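Local coordinates for tRNA (cytidine-2'-O-)-methyltransferase TrmJ (PDB 4CNG), which catalyses the 2'-O-methylation of cytidine 32 in tRNA with S-adenosyl-L-methionine as methyl donor, working as a homodimeric SPOUT-class methyltransferase, at residues V26-E31 against F130-V135; V53-A58 against I80-D85; I112-L117 against F147-P152. The protein carries 1 engineered substitution. All blocks are in the same frame, centred on the assembly; numbering follows the deposited sequence. Where two conformers were deposited one is given.

Contact 1: V26-E31 against F130-V135; sequences VIVEPE and FGRESV. With SAH (S-adenosyl-L-homocysteine), chain C.
The chains of Glu-29 and Arg-132 extend alongside one another, yet their carboxylate and guanidinium planes stand 89° apart. Glu-29 OE1 forms a salt bridge with Arg-132 NE (2.8 Å), in the guanidinium plane but on the anti side of the carboxylate and tilted from its plane; a weaker bond comes from NH2. Val-28 CG1 covers one guanidinium face, while Glu-141 pairs with NH1. The side chains of Glu-31 and Glu-133 overlap antiparallel, their carboxylates nearly parallel. A bend at chi2 (98°) turns Glu-133 OE1 to Glu-31 N (2.9 Å), and Asn-35 and Gly-32 N hold its OE2. Glu-31 OE2, through its syn lone pair, receives Ser-134 OG at 2.5 Å. Strands 22-28 and 125-130 run parallel in the SPOUT-fold sheet: Phe-130 N bonds to Val-26 O and Val-28 N to Phe-130 O, both at 2.9 Å, and Ile-27 CD1 rests obliquely on Phe-130. In the cofactor-binding loop 130-135, Gly-131 N donates to SAH O2' (3.1 Å). Glu-31 OE1 and Glu-133 OE1 come within 3.6 Å; bonds from Glu-31 N, Gly-32 N, Asn-35 and Ser-134 surround these like charges, and those across the contact tie 26-31 to that loop.

Contact 2: V53-A58 against I80-D85; sequences VVNPKA and ITNNFD. Engineered in segment 53-58: Ala-58 (natural residue Cys).
Two backbone hydrogen bonds pair 53-55 with Thr-81 as parallel strands: Thr-81 N donates to Val-53 O at 3.1 Å, and Asn-55 N to Thr-81 O at 2.8 Å. They tie strand 50-54 to strand 79-81, an outermost strand of the parallel sheet in the SPOUT fold, and the helices 60-64 and 71-77 lie in the connection between these two strands, a beta-alpha-beta crossover. CA-H...O contacts fill in between, with Ile-80 CA at 3.3 Å from Val-53 O and Val-54 CA approaching Thr-81 O.

Just past the last bridge the backbones are still close. The side chains of Asn-55 and Asn-82 extend alongside one another, their amide planes 76° apart and no hydrogen bond between them; Asn-55 ND2 is instead bonded to Glu-29 OE2, just past the end of the neighbouring strand 22-28. Within 80-85, Thr-81 OG1 in one of its two conformers is set between its backbone N and carbonyl carbon (chi1 65°) and donates to Asn-83 O from above the carbonyl plane. Asn-83 then serves as N-cap of the short, weakly bonded helix 84-87, its OD1 accepting from Asp-86 N.

Packing follows the two faces of the sheet. With Val-54 CG1 anti to the backbone N (chi1 -180°), this methyl reaches the start of the helix, 3.7 Å from Phe-84 N, while CG2 meets the Thr-81 hydroxyl of that same conformer; Val-26 and Ala-87 also touch this side chain. On the Val-53 face, Pro-56 and Ile-80 cross at about a right angle, Pro-56 CD lying 3.8 Å from Ile-80 CG2.

Contact 3: I112-L117 against F147-P152; sequences IRPIDL and FLLFIP. With SAH (S-adenosyl-L-homocysteine), chain C.
Ile-112 O is approached from opposite faces of its carbonyl plane: Phe-150 N reaches it across the contact at 3.1 Å, while Arg-113 NH1, in one of that residue's two conformers, folds back onto it at 3.0 Å. A bend at chi2 (-69°) brings the guanidinium round to this oxygen. The same fold lays one face of the guanidinium over Phe-150 CB, and Arg-113 NE sits 3.7 Å from Phe-150 CD2, at the ring's edge and near its plane; the two flat groups stand 78° apart. Ile-112 N donates to Leu-148 O at 2.9 Å, completing the parallel pairing of strand 111-112, outermost in this chain's sheet, with strand 147-149. Asp-116 OD2 accepts from Arg-113 N and holds the turn that follows.

Apolar groups close round the pair. Ile-112 CG2 meets Phe-147 CD1 at 3.6 Å. Leu-149 CD1 lies against the peptide joining Arg-113 to Pro-114, and the rings of Pro-114 and Pro-152 approach through their CD atoms. Phe-150 O is buried without a polar partner, Pro-114 CD lying 3.5 Å from it. Tyr-171 of the second subunit packs on Pro-114 and Ile-151, bringing the dimer interface to this region.

Just past the strand, Ile-151 N donates to SAH N1 at 2.9 Å and Ile-151 O accepts from N6 at 3.1 Å. This paired donor and acceptor matches the Watson-Crick edge of adenine, so the backbone itself can recognise the cofactor's base.

All three contacts belong to one parallel sheet. Contacts 1 and 2 are neighbours, with centres about 9 Å apart: strands 22-28 and 50-54 run beside each other, and Glu-29 N bonds to Val-54 O at 2.8 Å. Contact 3 lies toward the other edge, its centre about 18 Å from that of contact 1 and about 24 Å from that of contact 2. Contacts 1 and 3 do not touch each other, yet both hold SAH, the first at its ribose and amino acid end and the third at its adenine. Contact 2 stands back from the pocket, the Phe-84 side chain being about 10 Å from a bound SAH.

Contact 1: V26-E31 against F130-V135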
# COMPACT_ATOMS: atom_id res chain seq x y z
N VAL A 26 12.34 3.91 -8.27
CA VAL A 26 12.77 5.31 -8.29
C VAL A 26 11.70 6.17 -7.65
O VAL A 26 10.58 6.20 -8.11
CB VAL A 26 13.05 5.80 -9.75
CG1 VAL A 26 13.44 7.27 -9.73
CG2 VAL A 26 14.08 4.94 -10.43
N ILE A 27 12.08 6.87 -6.58
CA ILE A 27 11.18 7.76 -5.88
C ILE A 27 11.68 9.19 -6.09
O ILE A 27 12.79 9.51 -5.71
CB ILE A 27 11.10 7.43 -4.37
CG1 ILE A 27 10.89 5.94 -4.11
CG2 ILE A 27 10.04 8.25 -3.70
CD1 ILE A 27 9.61 5.39 -4.69
N VAL A 28 10.84 10.02 -6.66
CA VAL A 28 11.24 11.38 -7.05
C VAL A 28 10.86 12.39 -5.97
O VAL A 28 9.69 12.63 -5.69
CB VAL A 28 10.63 11.77 -8.39
CG1 VAL A 28 11.06 13.18 -8.82
CG2 VAL A 28 10.99 10.77 -9.45
N GLU A 29 11.89 13.00 -5.37
CA GLU A 29 11.74 14.08 -4.40
C GLU A 29 10.73 13.80 -3.29
O GLU A 29 9.86 14.62 -3.02
CB GLU A 29 11.48 15.41 -5.12
CG GLU A 29 12.68 15.83 -5.98
CD GLU A 29 12.57 17.21 -6.61
OE1 GLU A 29 11.46 17.73 -6.76
OE2 GLU A 29 13.63 17.77 -6.98
N PRO A 30 10.88 12.67 -2.61
CA PRO A 30 9.92 12.41 -1.52
C PRO A 30 10.02 13.44 -0.45
O PRO A 30 11.12 13.85 -0.03
CB PRO A 30 10.30 11.03 -1.03
CG PRO A 30 11.77 10.95 -1.39
CD PRO A 30 11.90 11.65 -2.73
N GLU A 31 8.86 13.78 0.09
CA GLU A 31 8.72 14.85 1.06
C GLU A 31 8.54 14.31 2.50
O GLU A 31 8.98 14.94 3.45
CB GLU A 31 7.51 15.71 0.64
CG GLU A 31 7.69 16.37 -0.73
CD GLU A 31 6.44 16.81 -1.49
OE1 GLU A 31 5.31 16.53 -1.07
OE2 GLU A 31 6.60 17.51 -2.52
N PHE A 130 7.89 6.80 -9.16
CA PHE A 130 6.81 7.38 -8.38
C PHE A 130 7.15 8.82 -8.06
O PHE A 130 8.31 9.17 -7.85
CB PHE A 130 6.63 6.57 -7.07
CG PHE A 130 6.18 5.15 -7.29
CD1 PHE A 130 7.07 4.17 -7.63
CD2 PHE A 130 4.86 4.81 -7.15
CE1 PHE A 130 6.64 2.88 -7.88
CE2 PHE A 130 4.43 3.50 -7.35
CZ PHE A 130 5.32 2.54 -7.72
N GLY A 131 6.12 9.63 -8.04
CA GLY A 131 6.26 11.06 -7.84
C GLY A 131 6.01 11.57 -6.44
O GLY A 131 5.92 10.84 -5.45
N ARG A 132 6.01 12.90 -6.38
CA ARG A 132 5.96 13.67 -5.14
C ARG A 132 4.58 13.63 -4.52
O ARG A 132 3.58 13.69 -5.23
CB ARG A 132 6.32 15.12 -5.51
CG ARG A 132 7.68 15.29 -6.18
CD ARG A 132 7.76 16.59 -6.95
NE ARG A 132 9.00 16.73 -7.70
CZ ARG A 132 9.20 16.29 -8.93
NH1 ARG A 132 8.30 15.58 -9.57
NH2 ARG A 132 10.35 16.51 -9.52
N GLU A 133 4.52 13.59 -3.20
CA GLU A 133 3.24 13.60 -2.54
C GLU A 133 2.45 14.83 -2.96
O GLU A 133 1.25 14.75 -3.19
CB GLU A 133 3.41 13.55 -1.02
CG GLU A 133 4.11 12.31 -0.50
CD GLU A 133 5.61 12.47 -0.19
OE1 GLU A 133 6.34 13.07 -1.07
OE2 GLU A 133 6.05 11.92 0.90
N SER A 134 3.11 15.99 -3.04
CA SER A 134 2.43 17.24 -3.32
C SER A 134 1.89 17.32 -4.75
O SER A 134 0.72 17.63 -4.98
CB SER A 134 3.38 18.41 -3.06
OG SER A 134 4.57 18.31 -3.83
N VAL A 135 2.76 17.06 -5.72
CA VAL A 135 2.46 17.39 -7.12
C VAL A 135 2.76 16.26 -8.10
O VAL A 135 2.72 16.46 -9.31
CB VAL A 135 3.17 18.68 -7.58
CG1 VAL A 135 2.69 19.89 -6.79
CG2 VAL A 135 4.68 18.53 -7.48
N SAH C . -1.67 15.75 -6.36
CA SAH C . -0.62 14.83 -6.87
CB SAH C . -0.79 13.50 -6.15
CG SAH C . 0.48 12.64 -6.15
SD SAH C . 0.25 11.11 -5.26
C SAH C . -0.77 14.72 -8.36
O SAH C . -1.74 15.21 -8.93
OXT SAH C . 0.12 14.28 -9.06
C5' SAH C . 1.97 10.64 -5.11
C4' SAH C . 2.45 9.54 -6.05
O4' SAH C . 1.76 8.32 -5.74
C3' SAH C . 2.17 9.75 -7.50
O3' SAH C . 3.14 10.64 -8.06
C2' SAH C . 2.23 8.36 -8.06
O2' SAH C . 3.58 7.94 -8.19
C1' SAH C . 1.56 7.56 -6.93
N9 SAH C . 0.09 7.37 -7.11
C8 SAH C . -0.89 7.73 -6.23
N7 SAH C . -2.08 7.19 -6.62
C5 SAH C . -1.82 6.47 -7.74
C6 SAH C . -2.58 5.62 -8.57
N6 SAH C . -3.90 5.43 -8.37
N1 SAH C . -1.99 5.03 -9.58
C2 SAH C . -0.67 5.20 -9.77
N3 SAH C . 0.15 5.94 -9.04
C4 SAH C . -0.42 6.54 -8.02
O HOH W 1 8.22 11.17 -3.83
O HOH W 2 12.71 18.55 -9.48

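Contact 2: V53-A58 against I80-D85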
# COMPACT_ATOMS: atom_id res chain seq x y z
N VAL A 53 16.55 7.30 -4.97
CA VAL A 53 15.75 8.40 -4.53
C VAL A 53 16.39 9.67 -5.09
O VAL A 53 17.58 9.90 -4.91
CB VAL A 53 15.66 8.42 -3.00
CG1 VAL A 53 14.86 9.60 -2.53
CG2 VAL A 53 14.94 7.17 -2.51
N VAL A 54 15.59 10.45 -5.81
CA VAL A 54 16.04 11.66 -6.45
C VAL A 54 15.80 12.83 -5.50
O VAL A 54 14.67 13.11 -5.10
CB VAL A 54 15.28 11.88 -7.75
CG1 VAL A 54 15.76 13.15 -8.41
CG2 VAL A 54 15.42 10.71 -8.71
N ASN A 55 16.87 13.55 -5.14
CA ASN A 55 16.79 14.81 -4.39
C ASN A 55 15.75 14.73 -3.23
O ASN A 55 14.79 15.47 -3.21
CB ASN A 55 16.45 15.97 -5.33
CG ASN A 55 16.52 17.30 -4.65
OD1 ASN A 55 17.28 17.48 -3.69
ND2 ASN A 55 15.68 18.24 -5.08
N PRO A 56 15.95 13.82 -2.27
CA PRO A 56 14.97 13.66 -1.20
C PRO A 56 14.85 14.94 -0.38
O PRO A 56 15.84 15.56 -0.03
CB PRO A 56 15.54 12.51 -0.39
CG PRO A 56 17.00 12.52 -0.65
CD PRO A 56 17.09 12.92 -2.10
N LYS A 57 13.63 15.30 -0.04
CA LYS A 57 13.32 16.40 0.87
C LYS A 57 13.12 15.91 2.32
O LYS A 57 13.51 16.58 3.24
CB LYS A 57 12.15 17.23 0.39
CG LYS A 57 12.21 17.61 -1.10
CD LYS A 57 13.51 18.24 -1.49
CE LYS A 57 13.50 18.65 -2.95
NZ LYS A 57 12.11 18.94 -3.24
N ALA A 58 12.61 14.70 2.46
CA ALA A 58 12.42 14.05 3.75
C ALA A 58 13.75 13.96 4.48
O ALA A 58 14.74 13.58 3.87
CB ALA A 58 11.84 12.66 3.53
N ILE A 80 21.14 7.83 -3.67
CA ILE A 80 20.63 9.16 -3.86
C ILE A 80 21.24 9.74 -5.14
O ILE A 80 22.44 9.60 -5.38
CB ILE A 80 20.97 10.04 -2.66
CG1 ILE A 80 20.25 9.47 -1.44
CG2 ILE A 80 20.56 11.49 -2.90
CD1 ILE A 80 20.62 10.17 -0.14
N THR A 81 20.42 10.40 -5.96
CA THR A 81 20.91 11.21 -7.09
C THR A 81 20.29 12.58 -7.01
O THR A 81 19.22 12.73 -6.48
CB THR A 81 20.54 10.61 -8.47
OG1 THR A 81 19.11 10.60 -8.67
CG2 THR A 81 21.10 9.23 -8.63
N ASN A 82 20.93 13.56 -7.64
CA ASN A 82 20.36 14.89 -7.71
C ASN A 82 19.33 15.07 -8.79
O ASN A 82 18.43 15.94 -8.67
CB ASN A 82 21.41 15.95 -7.80
CG ASN A 82 20.83 17.34 -7.50
OD1 ASN A 82 21.09 18.27 -8.23
ND2 ASN A 82 19.99 17.46 -6.46
N ASN A 83 19.41 14.26 -9.83
CA ASN A 83 18.58 14.50 -11.01
C ASN A 83 17.87 13.26 -11.45
O ASN A 83 18.34 12.13 -11.30
CB ASN A 83 19.41 15.00 -12.19
CG ASN A 83 20.41 13.97 -12.67
OD1 ASN A 83 20.15 13.23 -13.75
ND2 ASN A 83 21.54 13.89 -11.92
N PHE A 84 16.69 13.51 -11.97
CA PHE A 84 15.87 12.45 -12.51
C PHE A 84 16.58 11.56 -13.53
O PHE A 84 16.53 10.33 -13.52
CB PHE A 84 14.63 13.10 -13.10
CG PHE A 84 13.66 12.13 -13.66
CD1 PHE A 84 12.80 11.46 -12.82
CD2 PHE A 84 13.47 12.03 -14.99
CE1 PHE A 84 11.79 10.70 -13.33
CE2 PHE A 84 12.52 11.19 -15.50
CZ PHE A 84 11.68 10.51 -14.67
N ASP A 85 17.26 12.21 -14.46
CA ASP A 85 17.91 11.50 -15.54
C ASP A 85 18.89 10.47 -15.02
O ASP A 85 19.07 9.43 -15.62
CB ASP A 85 18.65 12.44 -16.48
CG ASP A 85 17.76 13.42 -17.23
OD1 ASP A 85 16.59 13.13 -17.48
OD2 ASP A 85 18.32 14.38 -17.82

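Contact 3: I112-L117 against F147-P152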
# COMPACT_ATOMS: atom_id res chain seq x y z
N ILE A 112 -1.06 2.41 -19.13
CA ILE A 112 -1.17 0.98 -18.86
C ILE A 112 -1.74 0.73 -17.47
O ILE A 112 -1.93 1.66 -16.68
CB ILE A 112 0.19 0.28 -18.98
CG1 ILE A 112 1.15 0.78 -17.89
CG2 ILE A 112 0.78 0.49 -20.36
CD1 ILE A 112 2.41 -0.05 -17.76
N ARG A 113 -2.20 -0.50 -17.32
CA ARG A 113 -2.67 -1.00 -16.03
C ARG A 113 -1.80 -2.15 -15.54
O ARG A 113 -0.93 -2.64 -16.25
CB ARG A 113 -4.13 -1.44 -16.13
CG ARG A 113 -5.06 -0.39 -16.71
CD ARG A 113 -5.22 0.78 -15.75
NE ARG A 113 -6.15 1.79 -16.27
CZ ARG A 113 -5.79 2.81 -17.04
NH1 ARG A 113 -4.52 2.96 -17.39
NH2 ARG A 113 -6.70 3.67 -17.46
N PRO A 114 -2.02 -2.56 -14.29
CA PRO A 114 -1.11 -3.55 -13.72
C PRO A 114 -1.17 -4.88 -14.47
O PRO A 114 -0.17 -5.58 -14.56
CB PRO A 114 -1.64 -3.73 -12.30
CG PRO A 114 -2.29 -2.43 -11.97
CD PRO A 114 -2.88 -1.94 -13.26
N ILE A 115 -2.34 -5.20 -15.01
CA ILE A 115 -2.53 -6.44 -15.76
C ILE A 115 -1.57 -6.52 -16.95
O ILE A 115 -1.27 -7.60 -17.45
CB ILE A 115 -3.98 -6.59 -16.27
CG1 ILE A 115 -4.20 -7.99 -16.83
CG2 ILE A 115 -4.28 -5.53 -17.32
CD1 ILE A 115 -4.27 -9.07 -15.77
N ASP A 116 -1.11 -5.36 -17.40
CA ASP A 116 -0.20 -5.29 -18.52
C ASP A 116 1.27 -5.52 -18.13
O ASP A 116 2.13 -5.71 -18.99
CB ASP A 116 -0.36 -3.93 -19.22
CG ASP A 116 -1.75 -3.66 -19.68
OD1 ASP A 116 -2.39 -4.47 -20.39
OD2 ASP A 116 -2.10 -2.48 -19.54
N LEU A 117 1.58 -5.47 -16.84
CA LEU A 117 2.97 -5.45 -16.42
C LEU A 117 3.75 -6.70 -16.77
O LEU A 117 4.86 -6.62 -17.25
CB LEU A 117 3.10 -5.17 -14.92
CG LEU A 117 2.67 -3.77 -14.50
CD1 LEU A 117 2.77 -3.62 -13.01
CD2 LEU A 117 3.54 -2.73 -15.17
N PHE A 147 6.06 4.27 -20.30
CA PHE A 147 4.68 3.96 -19.99
C PHE A 147 4.24 4.75 -18.75
O PHE A 147 5.09 5.18 -17.98
CB PHE A 147 4.51 2.45 -19.70
CG PHE A 147 4.75 1.56 -20.91
CD1 PHE A 147 3.84 1.53 -21.94
CD2 PHE A 147 5.84 0.74 -20.97
CE1 PHE A 147 4.02 0.68 -23.01
CE2 PHE A 147 6.04 -0.10 -22.06
CZ PHE A 147 5.10 -0.16 -23.04
N LEU A 148 2.93 4.91 -18.60
CA LEU A 148 2.35 5.60 -17.46
C LEU A 148 1.29 4.65 -16.85
O LEU A 148 0.24 4.41 -17.44
CB LEU A 148 1.69 6.89 -17.89
CG LEU A 148 1.16 7.76 -16.76
CD1 LEU A 148 2.26 8.18 -15.82
CD2 LEU A 148 0.38 8.95 -17.30
N LEU A 149 1.61 4.13 -15.69
CA LEU A 149 0.79 3.14 -14.98
C LEU A 149 -0.17 3.83 -14.02
O LEU A 149 0.24 4.63 -13.20
CB LEU A 149 1.71 2.21 -14.20
CG LEU A 149 1.04 1.18 -13.27
CD1 LEU A 149 0.24 0.17 -14.02
CD2 LEU A 149 2.10 0.54 -12.41
N PHE A 150 -1.43 3.50 -14.18
CA PHE A 150 -2.52 3.82 -13.23
C PHE A 150 -2.88 2.59 -12.43
O PHE A 150 -3.14 1.55 -13.03
CB PHE A 150 -3.76 4.31 -14.01
CG PHE A 150 -4.97 4.60 -13.13
CD1 PHE A 150 -4.89 5.60 -12.19
CD2 PHE A 150 -6.16 3.87 -13.22
CE1 PHE A 150 -5.93 5.86 -11.31
CE2 PHE A 150 -7.26 4.19 -12.39
CZ PHE A 150 -7.13 5.19 -11.45
N ILE A 151 -2.92 2.72 -11.11
CA ILE A 151 -3.44 1.66 -10.25
C ILE A 151 -4.93 1.92 -10.06
O ILE A 151 -5.33 2.96 -9.54
CB ILE A 151 -2.77 1.76 -8.87
CG1 ILE A 151 -1.24 1.61 -8.97
CG2 ILE A 151 -3.39 0.71 -7.94
CD1 ILE A 151 -0.47 2.12 -7.77
N PRO A 152 -5.75 0.94 -10.49
CA PRO A 152 -7.19 1.15 -10.39
C PRO A 152 -7.65 1.39 -8.95
O PRO A 152 -7.24 0.70 -8.05
CB PRO A 152 -7.76 -0.15 -10.97
CG PRO A 152 -6.75 -0.58 -11.96
CD PRO A 152 -5.44 -0.23 -11.33
N SAH C . -1.67 15.75 -6.36
CA SAH C . -0.62 14.83 -6.87
CB SAH C . -0.79 13.50 -6.15
CG SAH C . 0.48 12.64 -6.15
SD SAH C . 0.25 11.11 -5.26
C SAH C . -0.77 14.72 -8.36
O SAH C . -1.74 15.21 -8.93
OXT SAH C . 0.12 14.28 -9.06
C5' SAH C . 1.97 10.64 -5.11
C4' SAH C . 2.45 9.54 -6.05
O4' SAH C . 1.76 8.32 -5.74
C3' SAH C . 2.17 9.75 -7.50
O3' SAH C . 3.14 10.64 -8.06
C2' SAH C . 2.23 8.36 -8.06
O2' SAH C . 3.58 7.94 -8.19
C1' SAH C . 1.56 7.56 -6.93
N9 SAH C . 0.09 7.37 -7.11
C8 SAH C . -0.89 7.73 -6.23
N7 SAH C . -2.08 7.19 -6.62
C5 SAH C . -1.82 6.47 -7.74
C6 SAH C . -2.58 5.62 -8.57
N6 SAH C . -3.90 5.43 -8.37
N1 SAH C . -1.99 5.03 -9.58
C2 SAH C . -0.67 5.20 -9.77
N3 SAH C . 0.15 5.94 -9.04
C4 SAH C . -0.42 6.54 -8.02